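Local coordinates for protein pectate lyase 1 (PDB 1PXZ) that cleaves pectate by elimination with low activity, as a calcium-dependent lyase of polysaccharide lyase family 1, and is a major cedar pollen allergen, at residues S182-I187 / S212-V217; G236-V240 / T318-N322; R18-D23 / G35-F40. One frame throughout, in Å; residues are numbered along the deposited sequence.

Contact 1: S182-I187 / S212-V217; sequences STGITI and SMKVTV
Strands 185-187 and 214-217 run parallel, their short axes 4.7 Å apart at closest approach and 19° from alignment, with Ile-185 facing Val-215, Thr-186 facing Thr-216 and Ile-187 facing Val-217. They occupy equivalent places on successive turns of the right-handed parallel beta-helix characteristic of pectate lyases. Two straight backbone bonds define the pairing: Thr-216 N gives to Ile-185 O at 2.9 Å, and Ile-187 N gives to Thr-216 O at 2.7 Å. The bond from Gly-184 N to Lys-214 O is weak, and lies where the chain turns a corner at Gly-184, whose phi is positive.

On the inward face, CD1 of Ile-187 slants across to CG1 of Val-215 at 4.1 Å. Val-217 shares this face and, like Ile-187, packs on Met-199 of strand 198-201, so the stacked aliphatic groups fill the interior of the coil. The other face carries Thr-186 and Thr-216, which lie side by side and point the same way; OG1 of Thr-186 is 3.7 Å from CB of Thr-216. Their hydroxyls are engaged by the N-terminal segment and the late loop: Thr-186 OG1 bonds Val-26 O and Gly-29 N, Thr-216 OG1 bonds Phe-28 N and Tyr-321 OH.

Just before the corner, at Thr-183, a side chain replaces a backbone carbonyl as acceptor. With OG1 of Thr-183 opposite the backbone N (chi1 -170°), the hydroxyl reaches the second strand and accepts from Lys-214 N at 2.8 Å, with 145° at the hydrogen.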
ATOM      1  N   SER A 182      13.187   0.359   0.378  1.00 12.79           N
ATOM      2  CA  SER A 182      12.133  -0.653   0.419  1.00 12.82           C
ATOM      3  C   SER A 182      11.926  -1.244  -0.963  1.00 15.29           C
ATOM      4  O   SER A 182      12.040  -0.531  -1.962  1.00 16.44           O
ATOM      5  CB  SER A 182      10.806  -0.057   0.913  1.00  9.83           C
ATOM      6  OG  SER A 182      10.995   0.448   2.238  1.00 15.50           O
ATOM      7  N   THR A 183      11.621  -2.537  -1.000  1.00 13.15           N
ATOM      8  CA  THR A 183      11.405  -3.113  -2.333  1.00 13.32           C
ATOM      9  C   THR A 183      10.702  -4.443  -2.165  1.00 11.10           C
ATOM     10  O   THR A 183      10.557  -4.923  -1.026  1.00 12.23           O
ATOM     11  CB  THR A 183      12.754  -3.199  -3.071  1.00 19.19           C
ATOM     12  OG1 THR A 183      12.518  -3.529  -4.445  1.00 12.45           O
ATOM     13  CG2 THR A 183      13.623  -4.291  -2.464  1.00 23.57           C
ATOM     14  N   GLY A 184      10.220  -5.018  -3.253  1.00  9.78           N
ATOM     15  CA  GLY A 184       9.527  -6.300  -3.202  1.00  9.95           C
ATOM     16  C   GLY A 184       8.181  -6.113  -2.506  1.00 12.66           C
ATOM     17  O   GLY A 184       7.899  -6.824  -1.554  1.00 11.93           O
ATOM     18  N   ILE A 185       7.405  -5.150  -3.009  1.00 11.04           N
ATOM     19  CA  ILE A 185       6.134  -4.800  -2.364  1.00 11.54           C
ATOM     20  C   ILE A 185       4.983  -4.803  -3.339  1.00  9.81           C
ATOM     21  O   ILE A 185       5.068  -4.338  -4.468  1.00  7.42           O
ATOM     22  CB  ILE A 185       6.295  -3.415  -1.707  1.00 11.42           C
ATOM     23  CG1 ILE A 185       7.297  -3.533  -0.530  1.00 12.86           C
ATOM     24  CG2 ILE A 185       4.998  -2.781  -1.256  1.00 11.07           C
ATOM     25  CD1 ILE A 185       7.853  -2.178  -0.158  1.00 23.87           C
ATOM     26  N   THR A 186       3.852  -5.347  -2.885  1.00  6.95           N
ATOM     27  CA  THR A 186       2.631  -5.269  -3.672  1.00  3.70           C
ATOM     28  C   THR A 186       1.595  -4.508  -2.856  1.00  6.33           C
ATOM     29  O   THR A 186       1.440  -4.770  -1.667  1.00  7.06           O
ATOM     30  CB  THR A 186       2.093  -6.666  -4.025  1.00 11.72           C
ATOM     31  OG1 THR A 186       2.965  -7.247  -5.015  1.00 10.44           O
ATOM     32  CG2 THR A 186       0.699  -6.665  -4.640  1.00  9.14           C
ATOM     33  N   ILE A 187       0.924  -3.597  -3.531  1.00  5.05           N
ATOM     34  CA  ILE A 187      -0.162  -2.835  -2.895  1.00  5.94           C
ATOM     35  C   ILE A 187      -1.392  -3.124  -3.721  1.00  6.53           C
ATOM     36  O   ILE A 187      -1.494  -2.639  -4.858  1.00  6.41           O
ATOM     37  CB  ILE A 187       0.229  -1.359  -2.875  1.00  7.20           C
ATOM     38  CG1 ILE A 187       1.459  -1.099  -1.980  1.00  3.89           C
ATOM     39  CG2 ILE A 187      -0.945  -0.464  -2.508  1.00  7.14           C
ATOM     40  CD1 ILE A 187       2.155   0.219  -2.276  1.00  5.27           C
ATOM     41  N   SER A 212      16.719   0.805  -6.831  1.00 19.33           N
ATOM     42  CA  SER A 212      16.413  -0.621  -6.801  1.00 22.57           C
ATOM     43  C   SER A 212      14.993  -0.917  -6.326  1.00 17.47           C
ATOM     44  O   SER A 212      14.612  -2.083  -6.254  1.00 19.97           O
ATOM     45  CB  SER A 212      17.388  -1.372  -5.873  1.00 23.40           C
ATOM     46  OG  SER A 212      17.453  -0.692  -4.625  1.00 40.82           O
ATOM     47  N   MET A 213      14.224   0.116  -5.989  1.00 13.05           N
ATOM     48  CA  MET A 213      12.867  -0.161  -5.502  1.00 12.37           C
ATOM     49  C   MET A 213      11.982  -0.727  -6.597  1.00 16.83           C
ATOM     50  O   MET A 213      11.945  -0.161  -7.696  1.00 15.31           O
ATOM     51  CB  MET A 213      12.270   1.128  -4.948  1.00 15.67           C
ATOM     52  CG  MET A 213      10.802   1.056  -4.555  1.00 16.51           C
ATOM     53  SD  MET A 213      10.248   2.690  -3.996  1.00 18.45           S
ATOM     54  CE  MET A 213      10.398   3.632  -5.519  1.00 24.74           C
ATOM     55  N   LYS A 214      11.282  -1.818  -6.311  1.00 10.84           N
ATOM     56  CA  LYS A 214      10.309  -2.389  -7.234  1.00  4.29           C
ATOM     57  C   LYS A 214       8.968  -2.554  -6.524  1.00 10.82           C
ATOM     58  O   LYS A 214       8.964  -3.212  -5.477  1.00 10.16           O
ATOM     59  CB  LYS A 214      10.788  -3.733  -7.777  1.00 11.40           C
ATOM     60  CG  LYS A 214      12.139  -3.612  -8.510  1.00 15.77           C
ATOM     61  CD  LYS A 214      12.549  -5.011  -8.993  1.00 19.08           C
ATOM     62  CE  LYS A 214      13.541  -4.926 -10.144  1.00 28.80           C
ATOM     63  NZ  LYS A 214      14.760  -4.165  -9.746  1.00 44.07           N
ATOM     64  N   VAL A 215       7.927  -1.945  -7.074  1.00  6.54           N
ATOM     65  CA  VAL A 215       6.615  -1.958  -6.414  1.00  8.92           C
ATOM     66  C   VAL A 215       5.482  -2.244  -7.392  1.00  8.20           C
ATOM     67  O   VAL A 215       5.504  -1.690  -8.497  1.00  8.04           O
ATOM     68  CB  VAL A 215       6.304  -0.613  -5.731  1.00 10.24           C
ATOM     69  CG1 VAL A 215       4.891  -0.658  -5.144  1.00  7.17           C
ATOM     70  CG2 VAL A 215       7.334  -0.315  -4.648  1.00  9.56           C
ATOM     71  N   THR A 216       4.518  -3.069  -6.985  1.00  6.71           N
ATOM     72  CA  THR A 216       3.359  -3.393  -7.820  1.00  7.64           C
ATOM     73  C   THR A 216       2.135  -2.710  -7.199  1.00  7.02           C
ATOM     74  O   THR A 216       1.923  -2.928  -6.004  1.00  6.58           O
ATOM     75  CB  THR A 216       3.094  -4.906  -7.932  1.00  9.35           C
ATOM     76  OG1 THR A 216       4.223  -5.557  -8.534  1.00  8.30           O
ATOM     77  CG2 THR A 216       1.900  -5.218  -8.829  1.00 10.35           C
ATOM     78  N   VAL A 217       1.439  -1.923  -8.010  1.00  4.46           N
ATOM     79  CA  VAL A 217       0.190  -1.297  -7.513  1.00  8.39           C
ATOM     80  C   VAL A 217      -0.947  -1.861  -8.343  1.00  6.03           C
ATOM     81  O   VAL A 217      -1.033  -1.437  -9.516  1.00  7.74           O
ATOM     82  CB  VAL A 217       0.263   0.231  -7.608  1.00  9.54           C
ATOM     83  CG1 VAL A 217      -1.067   0.868  -7.184  1.00  7.88           C
ATOM     84  CG2 VAL A 217       1.406   0.756  -6.758  1.00  8.09           C
TER

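Contact 2: G236-V240 / T318-N322; sequences GLVHV and TNIYN
His-239 carries most of this contact, its CB lying 3.6 Å from CD1 of Ile-320 while its imidazole edge meets the hydroxyl of Tyr-321. ND1 and Tyr-321 OH are hydrogen-bonded at 2.7 Å; the oxygen sits in the imidazole plane, and either partner could be the donor. The two rings meet obliquely, centroids 5.3 Å apart and planes at 62°. The CG of His-239 is anti to the backbone N (chi1 -175°), a torsion that carries the imidazole out from the strand to the covering loop.

Strand 237-240 belongs to a turn of the parallel beta-helix, and residues 318-322 form an irregular part of the C-terminal tail laid across the outside of that turn. Val-238 and Val-240 point away from the tail, whereas Leu-237 and His-239 point toward it. At the Leu-237 end the touch is apolar, CD2 to CG2 of Ile-320 at 4.3 Å. Ile-320 also braces its neighbour, since its CG1 lies 3.9 Å above the centre of the Tyr-321 ring.

The other nitrogen of the histidine, NE2, is hydrogen-bonded to Glu-264 OE1, the carboxylate oxygen that also receives a bond from Thr-318 OG1. The CG2 methyl of that threonine comes within 4.4 Å of His-239 NE2.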
ATOM      1  N   GLY A 236      12.774   4.498  -8.569  1.00 14.98           N
ATOM      2  CA  GLY A 236      12.673   3.072  -8.875  1.00 10.66           C
ATOM      3  C   GLY A 236      11.678   2.711  -9.950  1.00 14.64           C
ATOM      4  O   GLY A 236      11.420   3.444 -10.903  1.00 14.22           O
ATOM      5  N   LEU A 237      11.060   1.546  -9.811  1.00  7.22           N
ATOM      6  CA  LEU A 237      10.156   1.000 -10.817  1.00  7.29           C
ATOM      7  C   LEU A 237       8.792   0.730 -10.215  1.00 13.34           C
ATOM      8  O   LEU A 237       8.738   0.062  -9.172  1.00 11.43           O
ATOM      9  CB  LEU A 237      10.746  -0.327 -11.315  1.00 13.85           C
ATOM     10  CG  LEU A 237       9.937  -1.285 -12.171  1.00 18.97           C
ATOM     11  CD1 LEU A 237       9.546  -0.630 -13.483  1.00 23.01           C
ATOM     12  CD2 LEU A 237      10.742  -2.553 -12.442  1.00 22.47           C
ATOM     13  N   VAL A 238       7.733   1.228 -10.849  1.00 10.44           N
ATOM     14  CA  VAL A 238       6.405   0.908 -10.329  1.00  8.05           C
ATOM     15  C   VAL A 238       5.524   0.378 -11.458  1.00  7.87           C
ATOM     16  O   VAL A 238       5.391   1.070 -12.468  1.00 10.89           O
ATOM     17  CB  VAL A 238       5.676   2.113  -9.708  1.00 14.60           C
ATOM     18  CG1 VAL A 238       4.445   1.592  -8.959  1.00  4.46           C
ATOM     19  CG2 VAL A 238       6.567   2.914  -8.789  1.00 24.18           C
ATOM     20  N   HIS A 239       4.945  -0.789 -11.264  1.00  6.57           N
ATOM     21  CA  HIS A 239       3.962  -1.346 -12.181  1.00 12.19           C
ATOM     22  C   HIS A 239       2.555  -1.005 -11.682  1.00 10.56           C
ATOM     23  O   HIS A 239       2.155  -1.483 -10.619  1.00  9.33           O
ATOM     24  CB  HIS A 239       4.160  -2.856 -12.330  1.00  7.40           C
ATOM     25  CG  HIS A 239       3.281  -3.517 -13.336  1.00  8.68           C
ATOM     26  ND1 HIS A 239       2.784  -4.786 -13.196  1.00  8.01           N
ATOM     27  CD2 HIS A 239       2.811  -3.025 -14.523  1.00  7.10           C
ATOM     28  CE1 HIS A 239       2.032  -5.088 -14.245  1.00 12.69           C
ATOM     29  NE2 HIS A 239       2.036  -4.037 -15.070  1.00  8.73           N
ATOM     30  N   VAL A 240       1.838  -0.183 -12.421  1.00  6.43           N
ATOM     31  CA  VAL A 240       0.489   0.255 -12.022  1.00  5.63           C
ATOM     32  C   VAL A 240      -0.535  -0.450 -12.890  1.00 12.05           C
ATOM     33  O   VAL A 240      -0.708  -0.055 -14.045  1.00 11.58           O
ATOM     34  CB  VAL A 240       0.351   1.781 -12.125  1.00  5.82           C
ATOM     35  CG1 VAL A 240      -1.014   2.260 -11.617  1.00 10.37           C
ATOM     36  CG2 VAL A 240       1.432   2.499 -11.320  1.00  6.83           C
ATOM     37  N   THR A 318       5.549  -5.669 -21.400  1.00 61.81           N
ATOM     38  CA  THR A 318       5.884  -5.748 -19.979  1.00 53.73           C
ATOM     39  C   THR A 318       6.729  -6.996 -19.723  1.00 46.95           C
ATOM     40  O   THR A 318       6.213  -8.106 -19.898  1.00 28.62           O
ATOM     41  CB  THR A 318       4.630  -5.770 -19.092  1.00 54.03           C
ATOM     42  OG1 THR A 318       3.994  -4.484 -19.142  1.00 44.64           O
ATOM     43  CG2 THR A 318       4.969  -6.002 -17.625  1.00 42.90           C
ATOM     44  N   ASN A 319       7.983  -6.780 -19.341  1.00 42.78           N
ATOM     45  CA  ASN A 319       8.883  -7.892 -19.010  1.00 40.65           C
ATOM     46  C   ASN A 319       9.662  -7.624 -17.726  1.00 25.72           C
ATOM     47  O   ASN A 319      10.871  -7.387 -17.716  1.00 23.34           O
ATOM     48  CB  ASN A 319       9.841  -8.167 -20.169  1.00 51.09           C
ATOM     49  CG  ASN A 319      10.288  -9.617 -20.185  1.00 65.90           C
ATOM     50  OD1 ASN A 319      10.653 -10.136 -21.237  1.00 85.03           O
ATOM     51  ND2 ASN A 319      10.258 -10.260 -19.023  1.00 80.22           N
ATOM     52  N   ILE A 320       8.954  -7.647 -16.594  1.00 17.67           N
ATOM     53  CA  ILE A 320       9.573  -7.263 -15.327  1.00 14.11           C
ATOM     54  C   ILE A 320       9.481  -8.325 -14.243  1.00 10.93           C
ATOM     55  O   ILE A 320      10.216  -8.178 -13.262  1.00 13.74           O
ATOM     56  CB  ILE A 320       8.915  -5.947 -14.828  1.00 17.21           C
ATOM     57  CG1 ILE A 320       7.406  -6.007 -14.621  1.00 16.47           C
ATOM     58  CG2 ILE A 320       9.255  -4.806 -15.797  1.00 19.71           C
ATOM     59  CD1 ILE A 320       6.791  -4.800 -13.926  1.00 10.99           C
ATOM     60  N   TYR A 321       8.610  -9.315 -14.394  1.00 10.03           N
ATOM     61  CA  TYR A 321       8.288 -10.320 -13.395  1.00  7.94           C
ATOM     62  C   TYR A 321       8.867 -11.700 -13.704  1.00 12.48           C
ATOM     63  O   TYR A 321       8.867 -12.084 -14.873  1.00 16.64           O
ATOM     64  CB  TYR A 321       6.774 -10.520 -13.318  1.00  9.16           C
ATOM     65  CG  TYR A 321       6.001  -9.347 -12.752  1.00  8.55           C
ATOM     66  CD1 TYR A 321       6.459  -8.685 -11.616  1.00 13.05           C
ATOM     67  CD2 TYR A 321       4.829  -8.912 -13.354  1.00 11.51           C
ATOM     68  CE1 TYR A 321       5.759  -7.604 -11.087  1.00 12.02           C
ATOM     69  CE2 TYR A 321       4.125  -7.836 -12.830  1.00  8.41           C
ATOM     70  CZ  TYR A 321       4.594  -7.191 -11.700  1.00  9.26           C
ATOM     71  OH  TYR A 321       3.901  -6.109 -11.163  1.00  8.79           O
ATOM     72  N   ASN A 322       9.288 -12.457 -12.709  1.00 13.27           N
ATOM     73  CA  ASN A 322       9.629 -13.869 -12.876  1.00 11.68           C
ATOM     74  C   ASN A 322       8.382 -14.721 -12.731  1.00 12.19           C
ATOM     75  O   ASN A 322       7.263 -14.246 -12.541  1.00 13.45           O
ATOM     76  CB  ASN A 322      10.718 -14.287 -11.887  1.00 12.23           C
ATOM     77  CG  ASN A 322      10.296 -14.307 -10.439  1.00 10.14           C
ATOM     78  OD1 ASN A 322       9.190 -14.686 -10.074  1.00 14.83           O
ATOM     79  ND2 ASN A 322      11.173 -13.893  -9.526  1.00 23.93           N
TER

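Contact 3: R18-D23 / G35-F40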
ATOM      1  N   ARG A  18      -7.639 -19.299   7.100  1.00 10.20           N
ATOM      2  CA  ARG A  18      -7.160 -17.929   6.892  1.00 10.11           C
ATOM      3  C   ARG A  18      -5.791 -17.913   6.228  1.00 10.52           C
ATOM      4  O   ARG A  18      -5.489 -16.953   5.518  1.00  8.55           O
ATOM      5  CB  ARG A  18      -7.068 -17.149   8.204  1.00 13.42           C
ATOM      6  CG  ARG A  18      -8.394 -16.743   8.844  1.00 12.40           C
ATOM      7  CD  ARG A  18      -8.089 -16.141  10.229  1.00 11.02           C
ATOM      8  NE  ARG A  18      -9.294 -15.684  10.909  1.00 12.06           N
ATOM      9  CZ  ARG A  18      -9.802 -14.467  10.742  1.00 15.41           C
ATOM     10  NH1 ARG A  18      -9.199 -13.597   9.917  1.00 11.10           N
ATOM     11  NH2 ARG A  18     -10.901 -14.125  11.404  1.00 11.81           N
ATOM     12  N   MET A  19      -4.901 -18.895   6.426  1.00  8.96           N
ATOM     13  CA  MET A  19      -3.557 -18.645   5.894  1.00 10.40           C
ATOM     14  C   MET A  19      -3.427 -18.947   4.410  1.00 10.92           C
ATOM     15  O   MET A  19      -2.374 -18.755   3.802  1.00 11.32           O
ATOM     16  CB  MET A  19      -2.534 -19.462   6.689  1.00 12.43           C
ATOM     17  CG  MET A  19      -2.489 -19.036   8.168  1.00 15.31           C
ATOM     18  SD  MET A  19      -1.088 -19.843   8.948  1.00 20.85           S
ATOM     19  CE  MET A  19      -1.012 -19.092  10.559  1.00 13.99           C
ATOM     20  N   LYS A  20      -4.509 -19.419   3.790  1.00 11.18           N
ATOM     21  CA  LYS A  20      -4.449 -19.612   2.340  1.00 11.46           C
ATOM     22  C   LYS A  20      -4.158 -18.292   1.636  1.00 13.11           C
ATOM     23  O   LYS A  20      -3.513 -18.287   0.591  1.00 12.38           O
ATOM     24  CB  LYS A  20      -5.768 -20.181   1.835  1.00 14.71           C
ATOM     25  CG  LYS A  20      -5.794 -20.515   0.355  1.00 17.43           C
ATOM     26  CD  LYS A  20      -7.015 -21.353   0.029  1.00 27.17           C
ATOM     27  CE  LYS A  20      -6.859 -21.991  -1.349  1.00 40.79           C
ATOM     28  NZ  LYS A  20      -8.178 -22.112  -2.031  1.00 50.81           N
ATOM     29  N   LEU A  21      -4.639 -17.194   2.207  1.00  9.67           N
ATOM     30  CA  LEU A  21      -4.350 -15.858   1.669  1.00 10.76           C
ATOM     31  C   LEU A  21      -2.885 -15.674   1.324  1.00  9.76           C
ATOM     32  O   LEU A  21      -2.519 -15.097   0.297  1.00 12.68           O
ATOM     33  CB  LEU A  21      -4.788 -14.803   2.703  1.00 11.56           C
ATOM     34  CG  LEU A  21      -4.519 -13.346   2.318  1.00 11.35           C
ATOM     35  CD1 LEU A  21      -5.410 -12.915   1.163  1.00  8.99           C
ATOM     36  CD2 LEU A  21      -4.690 -12.437   3.527  1.00  7.72           C
ATOM     37  N   ALA A  22      -1.995 -16.184   2.173  1.00  8.17           N
ATOM     38  CA  ALA A  22      -0.579 -15.909   1.980  1.00 10.63           C
ATOM     39  C   ALA A  22      -0.011 -16.617   0.746  1.00 14.52           C
ATOM     40  O   ALA A  22       1.088 -16.278   0.312  1.00 22.28           O
ATOM     41  CB  ALA A  22       0.224 -16.298   3.218  1.00 12.89           C
ATOM     42  N   ASP A  23      -0.728 -17.564   0.169  1.00 11.53           N
ATOM     43  CA  ASP A  23      -0.233 -18.230  -1.036  1.00 18.59           C
ATOM     44  C   ASP A  23      -0.588 -17.461  -2.298  1.00 21.54           C
ATOM     45  O   ASP A  23      -0.305 -17.921  -3.408  1.00 18.40           O
ATOM     46  CB  ASP A  23      -0.841 -19.632  -1.186  1.00 20.24           C
ATOM     47  CG  ASP A  23      -0.511 -20.551  -0.026  1.00 24.21           C
ATOM     48  OD1 ASP A  23       0.528 -20.326   0.620  1.00 22.04           O
ATOM     49  OD2 ASP A  23      -1.294 -21.487   0.244  1.00 23.96           O
ATOM     50  N   GLY A  35       2.706 -13.902   8.552  1.00 10.49           N
ATOM     51  CA  GLY A  35       2.914 -14.819   9.663  1.00  6.98           C
ATOM     52  C   GLY A  35       2.588 -16.249   9.277  1.00 11.98           C
ATOM     53  O   GLY A  35       2.265 -17.073  10.138  1.00 12.95           O
ATOM     54  N   LYS A  36       2.634 -16.567   7.981  1.00 11.90           N
ATOM     55  CA  LYS A  36       2.340 -17.939   7.564  1.00 11.18           C
ATOM     56  C   LYS A  36       3.214 -18.943   8.300  1.00 11.16           C
ATOM     57  O   LYS A  36       4.406 -18.701   8.498  1.00 16.00           O
ATOM     58  CB  LYS A  36       2.593 -18.075   6.061  1.00 21.04           C
ATOM     59  CG  LYS A  36       2.473 -19.489   5.515  1.00 25.50           C
ATOM     60  CD  LYS A  36       3.461 -19.623   4.352  1.00 34.93           C
ATOM     61  CE  LYS A  36       2.723 -20.081   3.104  1.00 47.76           C
ATOM     62  NZ  LYS A  36       3.284 -21.356   2.569  1.00 43.22           N
ATOM     63  N   GLY A  37       2.616 -20.051   8.726  1.00 16.57           N
ATOM     64  CA  GLY A  37       3.422 -21.000   9.497  1.00 24.79           C
ATOM     65  C   GLY A  37       3.444 -20.693  10.985  1.00 32.20           C
ATOM     66  O   GLY A  37       3.747 -21.562  11.807  1.00 28.97           O
ATOM     67  N   GLY A  38       3.141 -19.456  11.369  1.00 18.15           N
ATOM     68  CA  GLY A  38       3.240 -19.044  12.768  1.00 15.57           C
ATOM     69  C   GLY A  38       1.975 -19.458  13.489  1.00 16.29           C
ATOM     70  O   GLY A  38       1.182 -20.155  12.848  1.00 25.72           O
ATOM     71  N   ASP A  39       1.801 -19.056  14.747  1.00 11.47           N
ATOM     72  CA  ASP A  39       0.531 -19.317  15.407  1.00 10.64           C
ATOM     73  C   ASP A  39      -0.462 -18.197  15.124  1.00 11.70           C
ATOM     74  O   ASP A  39      -0.048 -17.064  14.870  1.00 14.85           O
ATOM     75  CB  ASP A  39       0.675 -19.363  16.937  1.00 21.34           C
ATOM     76  CG  ASP A  39       1.811 -20.257  17.393  1.00 39.75           C
ATOM     77  OD1 ASP A  39       1.792 -21.445  17.001  1.00 30.85           O
ATOM     78  OD2 ASP A  39       2.704 -19.782  18.127  1.00 39.61           O
ATOM     79  N   PHE A  40      -1.751 -18.508  15.227  1.00  7.78           N
ATOM     80  CA  PHE A  40      -2.736 -17.449  15.263  1.00  9.94           C
ATOM     81  C   PHE A  40      -2.635 -16.697  16.594  1.00 17.13           C
ATOM     82  O   PHE A  40      -2.431 -17.345  17.615  1.00 13.62           O
ATOM     83  CB  PHE A  40      -4.152 -17.986  15.109  1.00 12.25           C
ATOM     84  CG  PHE A  40      -4.459 -18.527  13.713  1.00 11.92           C
ATOM     85  CD1 PHE A  40      -4.556 -17.656  12.639  1.00  9.16           C
ATOM     86  CD2 PHE A  40      -4.654 -19.880  13.513  1.00 12.09           C
ATOM     87  CE1 PHE A  40      -4.852 -18.149  11.370  1.00 11.72           C
ATOM     88  CE2 PHE A  40      -4.932 -20.379  12.249  1.00 17.69           C
ATOM     89  CZ  PHE A  40      -5.025 -19.505  11.172  1.00 14.57           C
TER
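Met-19 reaches out to Phe-40 and to the turn 35-38, and has more of its surface covered by residues 35-40 than any other residue of 18-23. Its CE methyl sits over one face of the Phe-40 ring, 4.2 Å from the centroid and 17° off the normal, displaced toward the rim: a CH-pi contact. The sulfur of Met-19 is farther out, 5.1 Å from the same centroid and oblique, which completes a Met-aromatic contact. Extended beyond CG (chi3 172°), the chain also brings CE to 3.3 Å from Gly-38 O and SD to 3.7 Å from Gly-37 N.

Around this centre, CD of Arg-18 lies 4.0 Å from CE1 of Phe-40, and CB of Ala-22 packs against CB of Lys-36. Asp-23 and Lys-36 cross at about a right angle and form a salt bridge at the margin, long at 3.5 Å between OD1 of Asp-23 and NZ of Lys-36.

A second shell surrounds both sides. Arg-18 is bridged to Asp-93, the Phe-40 ring meets Trp-69 with planes at about 80°, and Arg-18, Met-19 and Ala-22 all rest on that tryptophan of strand 68-72. The Gly-38 N to Gly-35 O bond, at 2.8 Å, closes a type II beta turn with Gly-37 at a positive phi. A 3-10 segment here packs against the turn leading into strand 39-43, the first strand of the parallel beta-helix.

In the fold
From the N terminus, contact 3 closes first, joining residues 18-23 to 35-40 across a strandless loop of eleven residues at the start of the coil. Contact 1 follows, spanning 24 residues to join neighbouring turns in its middle. Contact 2 has the longest reach, bringing the tail at 318-322 back over strand 237-241. The three are in series: none nests in or crosses another. Contacts 1 and 2 touch, their centres 9 Å apart, since strands 214-218 and 237-241 are neighbours; Val-217 N lies 2.7 Å from His-239 O, a probable hydrogen bond. Contact 3 stands apart, its centre about 21 Å from that of contact 1 and about 26 Å from that of contact 2.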